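PDB 3VYY: ATP-dependent RNA helicase A from Homo sapiens, which probably unwinds nucleic acids using ATP, and binds double-stranded RNA through its dsRNA-binding domains to help assemble the RNA-induced silencing complex. Local coordinates for residues Lys5-Ala10 against Asp64-Leu69. Numbering follows the deposited sequence.
Sequences KNFLYA and DFVNYL
Phe65 O accepts two N-H groups of its own helix, Leu69 N at 3.0 Å and, through a weak bond, Tyr68 N. That keeps Phe65 and Leu69 one turn apart on the same side, where both meet Leu8. The meeting itself is wholly apolar. Leu8 holds CG anti to its backbone N (chi1 171°), which carries the branch across to the other helix; its CD1 lies 3.8 Å from Phe65 CD2, the two side chains crossing at about a right angle. The same methyl reaches Leu69 CD1 at 4.4 Å, while Leu8 CB lies 4.3 Å from Val66 CG2. This valine methyl, the branch beside the backbone N, also comes up obliquely to the Phe7 ring, at 3.9 Å from Phe7 CD2. Leu8 and Val66 mark the nearest backbone approach, with the axes of the short segments 10.4 Å apart and inclined at 52°. Here the first and last helices of the α-β-β-β-α double-stranded RNA-binding fold pack together, about 10 Å from the bound nucleic acid at the nearest atoms. Leu8 also touches Ala62 of helix 54-71 and Tyr21 of strand 20-26, Leu69 meets Trp11 of helix 4-14, and Ile75 packs on both Phe7 and Leu69.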
ATOM      1  N   LYS A   5      -0.777   0.801  -6.044  1.00 46.71           N
ATOM      2  CA  LYS A   5       0.445   0.016  -5.941  1.00 43.75           C
ATOM      3  C   LYS A   5       1.497   0.527  -6.919  1.00 44.03           C
ATOM      4  O   LYS A   5       2.680   0.643  -6.584  1.00 43.53           O
ATOM      5  CB  LYS A   5       0.140  -1.439  -6.243  1.00 42.23           C
ATOM      6  CG  LYS A   5      -0.458  -2.194  -5.090  1.00 39.65           C
ATOM      7  CD  LYS A   5      -0.772  -3.590  -5.514  1.00 36.58           C
ATOM      8  CE  LYS A   5      -2.036  -3.628  -6.331  1.00 36.78           C
ATOM      9  NZ  LYS A   5      -2.385  -5.024  -6.682  1.00 36.52           N
ATOM     10  N   ASN A   6       1.026   0.818  -8.132  1.00 44.34           N
ATOM     11  CA  ASN A   6       1.825   1.344  -9.221  1.00 44.45           C
ATOM     12  C   ASN A   6       2.276   2.748  -8.848  1.00 45.02           C
ATOM     13  O   ASN A   6       3.414   3.142  -9.111  1.00 45.57           O
ATOM     14  CB  ASN A   6       0.974   1.363 -10.496  1.00 45.69           C
ATOM     15  CG  ASN A   6       1.775   1.676 -11.735  1.00 47.06           C
ATOM     16  OD1 ASN A   6       1.690   2.770 -12.280  1.00 48.36           O
ATOM     17  ND2 ASN A   6       2.563   0.718 -12.185  1.00 47.45           N
ATOM     18  N   PHE A   7       1.385   3.497  -8.204  1.00 44.52           N
ATOM     19  CA  PHE A   7       1.729   4.822  -7.735  1.00 44.39           C
ATOM     20  C   PHE A   7       2.827   4.751  -6.676  1.00 43.05           C
ATOM     21  O   PHE A   7       3.843   5.427  -6.788  1.00 44.22           O
ATOM     22  CB  PHE A   7       0.524   5.562  -7.176  1.00 44.49           C
ATOM     23  CG  PHE A   7       0.899   6.819  -6.472  1.00 45.50           C
ATOM     24  CD1 PHE A   7       0.850   8.040  -7.133  1.00 46.79           C
ATOM     25  CD2 PHE A   7       1.371   6.784  -5.166  1.00 44.10           C
ATOM     26  CE1 PHE A   7       1.226   9.195  -6.492  1.00 47.15           C
ATOM     27  CE2 PHE A   7       1.756   7.946  -4.524  1.00 44.86           C
ATOM     28  CZ  PHE A   7       1.681   9.147  -5.181  1.00 46.52           C
ATOM     29  N   LEU A   8       2.617   3.942  -5.649  1.00 40.75           N
ATOM     30  CA  LEU A   8       3.592   3.821  -4.586  1.00 39.69           C
ATOM     31  C   LEU A   8       4.896   3.320  -5.157  1.00 39.64           C
ATOM     32  O   LEU A   8       5.965   3.621  -4.642  1.00 39.66           O
ATOM     33  CB  LEU A   8       3.103   2.845  -3.522  1.00 38.06           C
ATOM     34  CG  LEU A   8       4.080   2.427  -2.419  1.00 37.34           C
ATOM     35  CD1 LEU A   8       4.599   3.619  -1.618  1.00 39.21           C
ATOM     36  CD2 LEU A   8       3.431   1.420  -1.490  1.00 36.54           C
ATOM     37  N   TYR A   9       4.805   2.538  -6.225  1.00 39.64           N
ATOM     38  CA  TYR A   9       5.997   1.949  -6.773  1.00 39.96           C
ATOM     39  C   TYR A   9       6.810   3.034  -7.440  1.00 42.34           C
ATOM     40  O   TYR A   9       8.015   3.120  -7.233  1.00 42.87           O
ATOM     41  CB  TYR A   9       5.675   0.855  -7.770  1.00 39.51           C
ATOM     42  CG  TYR A   9       6.893   0.038  -8.109  1.00 39.94           C
ATOM     43  CD1 TYR A   9       7.319  -0.986  -7.258  1.00 39.10           C
ATOM     44  CD2 TYR A   9       7.645   0.299  -9.259  1.00 41.62           C
ATOM     45  CE1 TYR A   9       8.452  -1.736  -7.541  1.00 38.83           C
ATOM     46  CE2 TYR A   9       8.782  -0.462  -9.561  1.00 41.37           C
ATOM     47  CZ  TYR A   9       9.174  -1.470  -8.687  1.00 40.39           C
ATOM     48  OH  TYR A   9      10.283  -2.227  -8.945  1.00 41.08           O
ATOM     49  N   ALA A  10       6.141   3.862  -8.238  1.00 44.04           N
ATOM     50  CA  ALA A  10       6.799   4.966  -8.900  1.00 46.48           C
ATOM     51  C   ALA A  10       7.341   5.915  -7.848  1.00 47.74           C
ATOM     52  O   ALA A  10       8.517   6.279  -7.892  1.00 49.16           O
ATOM     53  CB  ALA A  10       5.853   5.674  -9.838  1.00 47.56           C
ATOM     54  N   ASP A  64      -3.145   2.157   2.541  1.00 35.06           N
ATOM     55  CA  ASP A  64      -2.754   2.490   3.887  1.00 35.99           C
ATOM     56  C   ASP A  64      -1.474   3.320   3.882  1.00 35.98           C
ATOM     57  O   ASP A  64      -1.462   4.444   4.371  1.00 37.23           O
ATOM     58  CB  ASP A  64      -2.580   1.220   4.711  1.00 35.13           C
ATOM     59  CG  ASP A  64      -2.563   1.497   6.198  1.00 38.14           C
ATOM     60  OD1 ASP A  64      -3.388   2.319   6.682  1.00 39.32           O
ATOM     61  OD2 ASP A  64      -1.719   0.888   6.883  1.00 40.10           O
ATOM     62  N   PHE A  65      -0.410   2.780   3.296  1.00 34.87           N
ATOM     63  CA  PHE A  65       0.851   3.506   3.234  1.00 35.66           C
ATOM     64  C   PHE A  65       0.752   4.895   2.604  1.00 36.83           C
ATOM     65  O   PHE A  65       1.093   5.885   3.249  1.00 38.15           O
ATOM     66  CB  PHE A  65       1.921   2.714   2.529  1.00 34.72           C
ATOM     67  CG  PHE A  65       3.300   3.141   2.911  1.00 37.06           C
ATOM     68  CD1 PHE A  65       3.879   2.677   4.091  1.00 39.82           C
ATOM     69  CD2 PHE A  65       4.008   4.041   2.126  1.00 38.94           C
ATOM     70  CE1 PHE A  65       5.165   3.089   4.478  1.00 41.02           C
ATOM     71  CE2 PHE A  65       5.276   4.460   2.496  1.00 40.38           C
ATOM     72  CZ  PHE A  65       5.864   3.979   3.670  1.00 40.49           C
ATOM     73  N   VAL A  66       0.281   4.985   1.360  1.00 36.26           N
ATOM     74  CA  VAL A  66       0.105   6.313   0.727  1.00 37.32           C
ATOM     75  C   VAL A  66      -0.641   7.259   1.642  1.00 38.67           C
ATOM     76  O   VAL A  66      -0.158   8.344   1.937  1.00 40.39           O
ATOM     77  CB  VAL A  66      -0.611   6.259  -0.653  1.00 37.22           C
ATOM     78  CG1 VAL A  66      -0.825   7.648  -1.191  1.00 38.74           C
ATOM     79  CG2 VAL A  66       0.201   5.447  -1.664  1.00 35.96           C
ATOM     80  N   ASN A  67      -1.811   6.838   2.111  1.00 38.63           N
ATOM     81  CA  ASN A  67      -2.602   7.670   3.011  1.00 40.34           C
ATOM     82  C   ASN A  67      -1.719   8.253   4.111  1.00 41.33           C
ATOM     83  O   ASN A  67      -1.841   9.427   4.460  1.00 43.64           O
ATOM     84  CB  ASN A  67      -3.805   6.903   3.568  1.00 39.73           C
ATOM     85  CG  ASN A  67      -4.649   7.738   4.541  1.00 42.53           C
ATOM     86  OD1 ASN A  67      -4.309   7.853   5.714  1.00 44.41           O
ATOM     87  ND2 ASN A  67      -5.777   8.282   4.066  1.00 42.98           N
ATOM     88  N   TYR A  68      -0.802   7.450   4.621  1.00 40.20           N
ATOM     89  CA  TYR A  68       0.131   7.933   5.620  1.00 41.85           C
ATOM     90  C   TYR A  68       1.136   8.979   5.094  1.00 42.77           C
ATOM     91  O   TYR A  68       1.338  10.024   5.722  1.00 44.87           O
ATOM     92  CB  TYR A  68       0.859   6.756   6.244  1.00 41.18           C
ATOM     93  CG  TYR A  68       2.196   7.109   6.839  1.00 41.69           C
ATOM     94  CD1 TYR A  68       2.276   7.756   8.063  1.00 44.40           C
ATOM     95  CD2 TYR A  68       3.374   6.776   6.183  1.00 38.81           C
ATOM     96  CE1 TYR A  68       3.494   8.065   8.616  1.00 46.45           C
ATOM     97  CE2 TYR A  68       4.596   7.060   6.724  1.00 40.42           C
ATOM     98  CZ  TYR A  68       4.659   7.706   7.939  1.00 45.29           C
ATOM     99  OH  TYR A  68       5.884   8.016   8.493  1.00 48.20           O
ATOM    100  N   LEU A  69       1.766   8.699   3.959  1.00 41.20           N
ATOM    101  CA  LEU A  69       2.584   9.698   3.301  1.00 42.15           C
ATOM    102  C   LEU A  69       1.850  11.043   3.264  1.00 44.71           C
ATOM    103  O   LEU A  69       2.439  12.090   3.592  1.00 46.79           O
ATOM    104  CB  LEU A  69       2.940   9.254   1.892  1.00 40.50           C
ATOM    105  CG  LEU A  69       3.799   7.994   1.759  1.00 39.42           C
ATOM    106  CD1 LEU A  69       3.815   7.491   0.325  1.00 38.31           C
ATOM    107  CD2 LEU A  69       5.234   8.198   2.278  1.00 39.89           C
TER